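Local coordinates for protein Uly1 (Catenovulum maritimum, PDB 7DRQ) that probably cleaves ulvan, a sulfated polysaccharide of green algae, as a calcium-binding polysaccharide lyase of family 24 with a beta-propeller-type fold, at residues V176-G180 / A181-K185; K232-A235 / E236-K239. All coordinates share one frame; numbering follows the deposited sequence.

Interaction 1 (V176-G180 / A181-K185); sequences VNSEG and ATDYK. With CA (calcium ion), chain C.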
ATOM      1  N   VAL A 176     -10.421 -27.156   9.497  1.00 19.41           N
ATOM      2  CA  VAL A 176     -10.420 -28.409   8.744  1.00 20.86           C
ATOM      3  C   VAL A 176      -9.474 -28.357   7.552  1.00 18.89           C
ATOM      4  O   VAL A 176      -9.072 -29.406   7.036  1.00 20.57           O
ATOM      5  CB  VAL A 176     -11.849 -28.772   8.282  1.00 22.22           C
ATOM      6  CG1 VAL A 176     -12.763 -28.980   9.482  1.00 27.63           C
ATOM      7  CG2 VAL A 176     -12.397 -27.694   7.341  1.00 21.45           C
ATOM      8  N   ASN A 177      -9.092 -27.159   7.105  1.00 20.35           N
ATOM      9  CA  ASN A 177      -8.154 -26.995   6.000  1.00 20.74           C
ATOM     10  C   ASN A 177      -6.696 -26.857   6.449  1.00 21.05           C
ATOM     11  O   ASN A 177      -5.823 -26.599   5.607  1.00 17.41           O
ATOM     12  CB  ASN A 177      -8.543 -25.771   5.161  1.00 20.25           C
ATOM     13  CG  ASN A 177      -9.941 -25.869   4.593  1.00 24.85           C
ATOM     14  OD1 ASN A 177     -10.297 -26.871   3.977  1.00 18.99           O
ATOM     15  ND2 ASN A 177     -10.737 -24.818   4.782  1.00 26.58           N
ATOM     16  N   SER A 178      -6.403 -27.032   7.737  1.00 19.60           N
ATOM     17  CA  SER A 178      -5.053 -26.777   8.229  1.00 17.57           C
ATOM     18  C   SER A 178      -4.033 -27.698   7.567  1.00 21.10           C
ATOM     19  O   SER A 178      -4.272 -28.894   7.384  1.00 18.62           O
ATOM     20  CB  SER A 178      -4.993 -26.958   9.744  1.00 19.92           C
ATOM     21  OG  SER A 178      -3.641 -26.979  10.188  1.00 19.46           O
ATOM     22  N   GLU A 179      -2.876 -27.134   7.223  1.00 17.13           N
ATOM     23  CA  GLU A 179      -1.791 -27.931   6.667  1.00 21.20           C
ATOM     24  C   GLU A 179      -1.012 -28.698   7.721  1.00 22.63           C
ATOM     25  O   GLU A 179      -0.274 -29.622   7.370  1.00 28.15           O
ATOM     26  CB  GLU A 179      -0.809 -27.047   5.897  1.00 21.40           C
ATOM     27  CG  GLU A 179      -1.417 -26.287   4.758  1.00 20.58           C
ATOM     28  CD  GLU A 179      -0.446 -25.282   4.171  1.00 28.05           C
ATOM     29  OE1 GLU A 179       0.738 -25.287   4.576  1.00 28.62           O
ATOM     30  OE2 GLU A 179      -0.868 -24.484   3.312  1.00 23.79           O
ATOM     31  N   GLY A 180      -1.133 -28.337   8.986  1.00 20.59           N
ATOM     32  CA  GLY A 180      -0.379 -29.029  10.002  1.00 24.98           C
ATOM     33  C   GLY A 180       0.194 -28.062  11.013  1.00 23.99           C
ATOM     34  O   GLY A 180      -0.295 -26.944  11.178  1.00 21.74           O
ATOM     35  N   ALA A 181       1.264 -28.518  11.675  1.00 22.28           N
ATOM     36  CA  ALA A 181       1.717 -27.911  12.920  1.00 22.21           C
ATOM     37  C   ALA A 181       2.402 -26.559  12.736  1.00 19.25           C
ATOM     38  O   ALA A 181       2.556 -25.831  13.717  1.00 20.83           O
ATOM     39  CB  ALA A 181       2.671 -28.862  13.645  1.00 27.40           C
ATOM     40  N   THR A 182       2.836 -26.203  11.530  1.00 16.64           N
ATOM     41  CA  THR A 182       3.463 -24.899  11.321  1.00 17.74           C
ATOM     42  C   THR A 182       2.676 -24.047  10.329  1.00 15.96           C
ATOM     43  O   THR A 182       3.240 -23.166   9.667  1.00 15.96           O
ATOM     44  CB  THR A 182       4.916 -25.044  10.870  1.00 18.66           C
ATOM     45  OG1 THR A 182       4.963 -25.610   9.559  1.00 23.32           O
ATOM     46  CG2 THR A 182       5.674 -25.945  11.827  1.00 25.58           C
ATOM     47  N   ASP A 183       1.370 -24.306  10.225  1.00 19.26           N
ATOM     48  CA  ASP A 183       0.463 -23.541   9.369  1.00 16.56           C
ATOM     49  C   ASP A 183      -0.075 -22.378  10.194  1.00 14.43           C
ATOM     50  O   ASP A 183      -0.951 -22.554  11.052  1.00 13.75           O
ATOM     51  CB  ASP A 183      -0.647 -24.448   8.842  1.00 16.14           C
ATOM     52  CG  ASP A 183      -1.633 -23.739   7.915  1.00 18.22           C
ATOM     53  OD1 ASP A 183      -1.599 -22.494   7.783  1.00 10.90           O
ATOM     54  OD2 ASP A 183      -2.475 -24.462   7.330  1.00 13.97           O
ATOM     55  N   TYR A 184       0.464 -21.181   9.942  1.00 13.70           N
ATOM     56  CA  TYR A 184      -0.020 -19.950  10.554  1.00 11.17           C
ATOM     57  C   TYR A 184      -0.871 -19.111   9.609  1.00 13.74           C
ATOM     58  O   TYR A 184      -1.143 -17.942   9.912  1.00 13.81           O
ATOM     59  CB  TYR A 184       1.157 -19.108  11.049  1.00 14.45           C
ATOM     60  CG  TYR A 184       1.840 -19.701  12.256  1.00 15.15           C
ATOM     61  CD1 TYR A 184       2.861 -20.628  12.105  1.00 16.66           C
ATOM     62  CD2 TYR A 184       1.467 -19.326  13.541  1.00 15.88           C
ATOM     63  CE1 TYR A 184       3.491 -21.174  13.205  1.00 17.10           C
ATOM     64  CE2 TYR A 184       2.095 -19.869  14.650  1.00 15.20           C
ATOM     65  CZ  TYR A 184       3.102 -20.791  14.468  1.00 17.82           C
ATOM     66  OH  TYR A 184       3.744 -21.340  15.552  1.00 21.98           O
ATOM     67  N   LYS A 185      -1.294 -19.667   8.475  1.00 10.40           N
ATOM     68  CA  LYS A 185      -1.983 -18.900   7.443  1.00 11.88           C
ATOM     69  C   LYS A 185      -3.468 -19.240   7.462  1.00 16.12           C
ATOM     70  O   LYS A 185      -3.850 -20.408   7.338  1.00 12.64           O
ATOM     71  CB  LYS A 185      -1.376 -19.169   6.064  1.00 12.86           C
ATOM     72  CG  LYS A 185       0.085 -18.675   5.912  1.00 15.21           C
ATOM     73  CD  LYS A 185       0.625 -19.000   4.519  1.00 15.44           C
ATOM     74  CE  LYS A 185       0.828 -20.504   4.349  1.00 17.70           C
ATOM     75  NZ  LYS A 185       1.264 -20.889   2.969  1.00 15.36           N
TER
HETATM   76 CA    CA C 601      -3.716 -22.569   6.375  1.00 24.81          CA
HETATM   77  O   HOH W   1      -4.608 -24.337   4.836  1.00 11.77           O
HETATM   78  O   HOH W   2       2.261 -23.528   3.463  1.00 30.93           O
HETATM   79  O   HOH W   3      -2.160 -22.308   4.500  1.00 11.89           O
HETATM   80  O   HOH W   4      -5.296 -21.412   4.861  1.00 11.60           O
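Gly180 and Asp183 are the ends of a type I beta turn with Ala181 and Thr182 at its corners, closed where Asp183 N donates to Gly180 O at 3.3 Å. Asp183 then carries the contact: CG lies anti to the backbone N (chi1 -179°), which turns the carboxylate inward to the calcium ion, and OD1 and OD2 of Asp183 both bind the calcium ion at 2.5 Å, a bidentate grip. Asp183 OD2 also takes Glu179 N at 2.7 Å on the anti lone pair, a nearly straight bond (172°), while CB and CG of Glu179 pack against the same oxygen. Asp183 OD1 accepts from Lys185 N at 2.9 Å, an Asx turn, so backbone donors and metal together fix the carboxylate's rotation. Lys185 O is a further calcium ligand at 2.4 Å. Three waters and Asp173 complete the shell; one of these waters donates to Glu179 OE2, another to Asn177 O. Lys185 NZ, salt-bridged to Asp146 and hydrogen-bonded to His93, is linked to Glu179 OE1 by a further water; Glu179 OE2 lies 4.2 Å from Lys185 NZ, beyond a salt bridge. This calcium-binding loop lies at the surface, in the long connection between strand 150-152 and helix 195-198, where Tyr184 bonds through its carbonyl to Ser151.

Interaction 2 (K232-A235 / E236-K239); sequences KYLA and EQGK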
ATOM      1  N   LYS A 232     -13.641  -4.065   9.198  1.00 11.09           N
ATOM      2  CA  LYS A 232     -13.261  -3.510  10.486  1.00 12.80           C
ATOM      3  C   LYS A 232     -12.928  -4.650  11.432  1.00 13.91           C
ATOM      4  O   LYS A 232     -13.566  -5.709  11.399  1.00 13.69           O
ATOM      5  CB  LYS A 232     -14.377  -2.626  11.071  1.00 15.29           C
ATOM      6  CG  LYS A 232     -14.118  -2.172  12.510  1.00 17.13           C
ATOM      7  CD  LYS A 232     -15.127  -1.136  12.996  1.00 19.39           C
ATOM      8  CE  LYS A 232     -16.482  -1.747  13.265  1.00 30.93           C
ATOM      9  NZ  LYS A 232     -17.448  -0.717  13.765  1.00 35.47           N
ATOM     10  N   TYR A 233     -11.916  -4.435  12.262  1.00 12.80           N
ATOM     11  CA  TYR A 233     -11.554  -5.408  13.276  1.00 11.67           C
ATOM     12  C   TYR A 233     -12.494  -5.275  14.468  1.00 14.10           C
ATOM     13  O   TYR A 233     -12.696  -4.178  14.998  1.00 12.58           O
ATOM     14  CB  TYR A 233     -10.103  -5.206  13.707  1.00 12.42           C
ATOM     15  CG  TYR A 233      -9.692  -6.185  14.765  1.00 13.11           C
ATOM     16  CD1 TYR A 233      -9.821  -7.557  14.549  1.00 10.79           C
ATOM     17  CD2 TYR A 233      -9.234  -5.746  16.001  1.00 12.04           C
ATOM     18  CE1 TYR A 233      -9.471  -8.458  15.517  1.00 10.64           C
ATOM     19  CE2 TYR A 233      -8.885  -6.644  16.986  1.00 11.83           C
ATOM     20  CZ  TYR A 233      -9.009  -8.001  16.739  1.00 12.70           C
ATOM     21  OH  TYR A 233      -8.665  -8.900  17.717  1.00 13.35           O
ATOM     22  N   LEU A 234     -13.086  -6.389  14.877  1.00 13.60           N
ATOM     23  CA  LEU A 234     -14.009  -6.404  16.012  1.00 12.44           C
ATOM     24  C   LEU A 234     -13.235  -6.958  17.204  1.00 14.77           C
ATOM     25  O   LEU A 234     -13.207  -8.167  17.438  1.00 18.32           O
ATOM     26  CB  LEU A 234     -15.241  -7.235  15.684  1.00 11.64           C
ATOM     27  CG  LEU A 234     -15.935  -6.863  14.367  1.00 17.26           C
ATOM     28  CD1 LEU A 234     -17.099  -7.815  14.083  1.00 16.11           C
ATOM     29  CD2 LEU A 234     -16.410  -5.407  14.397  1.00 17.66           C
ATOM     30  N   ALA A 235     -12.594  -6.060  17.961  1.00 13.85           N
ATOM     31  CA  ALA A 235     -11.728  -6.497  19.057  1.00 17.47           C
ATOM     32  C   ALA A 235     -12.498  -7.307  20.092  1.00 18.88           C
ATOM     33  O   ALA A 235     -11.958  -8.254  20.680  1.00 20.78           O
ATOM     34  CB  ALA A 235     -11.062  -5.291  19.720  1.00 16.05           C
ATOM     35  N   GLU A 236     -13.760  -6.953  20.329  1.00 15.94           N
ATOM     36  CA  GLU A 236     -14.536  -7.676  21.324  1.00 20.78           C
ATOM     37  C   GLU A 236     -14.858  -9.102  20.888  1.00 22.37           C
ATOM     38  O   GLU A 236     -15.204  -9.931  21.736  1.00 20.01           O
ATOM     39  CB  GLU A 236     -15.819  -6.905  21.634  1.00 21.64           C
ATOM     40  CG  GLU A 236     -16.969  -7.202  20.696  1.00 25.66           C
ATOM     41  CD  GLU A 236     -16.900  -6.428  19.386  1.00 32.83           C
ATOM     42  OE1 GLU A 236     -15.887  -5.725  19.126  1.00 25.07           O
ATOM     43  OE2 GLU A 236     -17.884  -6.527  18.616  1.00 32.10           O
ATOM     44  N   GLN A 237     -14.733  -9.415  19.597  1.00 16.91           N
ATOM     45  CA  GLN A 237     -15.022 -10.750  19.093  1.00 15.62           C
ATOM     46  C   GLN A 237     -13.795 -11.478  18.556  1.00 19.80           C
ATOM     47  O   GLN A 237     -13.916 -12.637  18.153  1.00 20.54           O
ATOM     48  CB  GLN A 237     -16.091 -10.665  17.998  1.00 18.86           C
ATOM     49  CG  GLN A 237     -17.326  -9.915  18.447  1.00 21.74           C
ATOM     50  CD  GLN A 237     -18.391  -9.860  17.376  1.00 27.46           C
ATOM     51  OE1 GLN A 237     -18.720 -10.877  16.770  1.00 31.19           O
ATOM     52  NE2 GLN A 237     -18.937  -8.672  17.137  1.00 24.08           N
ATOM     53  N   GLY A 238     -12.630 -10.831  18.520  1.00 18.06           N
ATOM     54  CA  GLY A 238     -11.427 -11.485  18.026  1.00 15.46           C
ATOM     55  C   GLY A 238     -11.483 -11.843  16.557  1.00 14.10           C
ATOM     56  O   GLY A 238     -10.903 -12.854  16.143  1.00 15.47           O
ATOM     57  N   LYS A 239     -12.174 -11.045  15.756  1.00 14.83           N
ATOM     58  CA  LYS A 239     -12.315 -11.331  14.334  1.00 12.23           C
ATOM     59  C   LYS A 239     -12.695 -10.041  13.624  1.00 14.05           C
ATOM     60  O   LYS A 239     -12.833  -8.982  14.246  1.00 13.20           O
ATOM     61  CB  LYS A 239     -13.350 -12.435  14.091  1.00 11.26           C
ATOM     62  CG  LYS A 239     -14.758 -12.064  14.508  1.00 18.15           C
ATOM     63  CD  LYS A 239     -15.672 -13.274  14.420  1.00 21.74           C
ATOM     64  CE  LYS A 239     -17.135 -12.866  14.494  1.00 24.48           C
ATOM     65  NZ  LYS A 239     -18.007 -14.077  14.491  1.00 31.17           N
TER
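Leu234 and Lys239 pair as antiparallel, hydrogen-bonded neighbours at the end of a beta hairpin. Among the backbone bonds, Leu234 N gives to Lys239 O at 2.7 Å. Leu234 O takes Gln237 N at 2.9 Å and a weak bond from Lys239 N. A second weak bond links Gly238 N to Ala235 O. Gly238 and Lys239 lie together opposite Leu234 in a G1 beta bulge, with Gly238 at its first position at positive phi (65°). Polar side chains meet over the turn: Gln237 NE2 donates to Glu236 OE2 at 2.8 Å, with the acceptor in the amide plane but the donor above the carboxylate. A bend at chi2 (-82°) folds the Glu236 carboxylate back to Leu234 CB. In van der Waals contact, Leu234 CD1 lies 3.7 Å from Gln237 NE2, the two side chains running alongside each other; Tyr233 CD1 comes within 3.3 Å of Lys239 O. Tyr233 OH bonds to Asp119, and its ring meets His123 edge-to-face. The turn joins strands 225-234 and 239-245, the latter outermost in its four-stranded antiparallel sheet, while strand 214-220 flanks 225-234 on the other side.

In the fold
Both contacts are local turns at the surface, each with a single buried residue, Asp183 in interaction 1 and Tyr233 in interaction 2. They belong to different elements: 176-185 is irregular loop between strand 150-152 and helix 195-198, whereas 232-239 connects two adjacent strands of an antiparallel sheet. The chemistry follows the setting. Without strand pairing, interaction 1 is organised around a calcium ion, carboxylate oxygens and ordered water; interaction 2 lies away from the metal sites and relies on backbone bonds and a bulge where two strands of the sheet are joined. The two are about 22 Å apart between centres and about 13 Å between nearest atoms, with no direct touch.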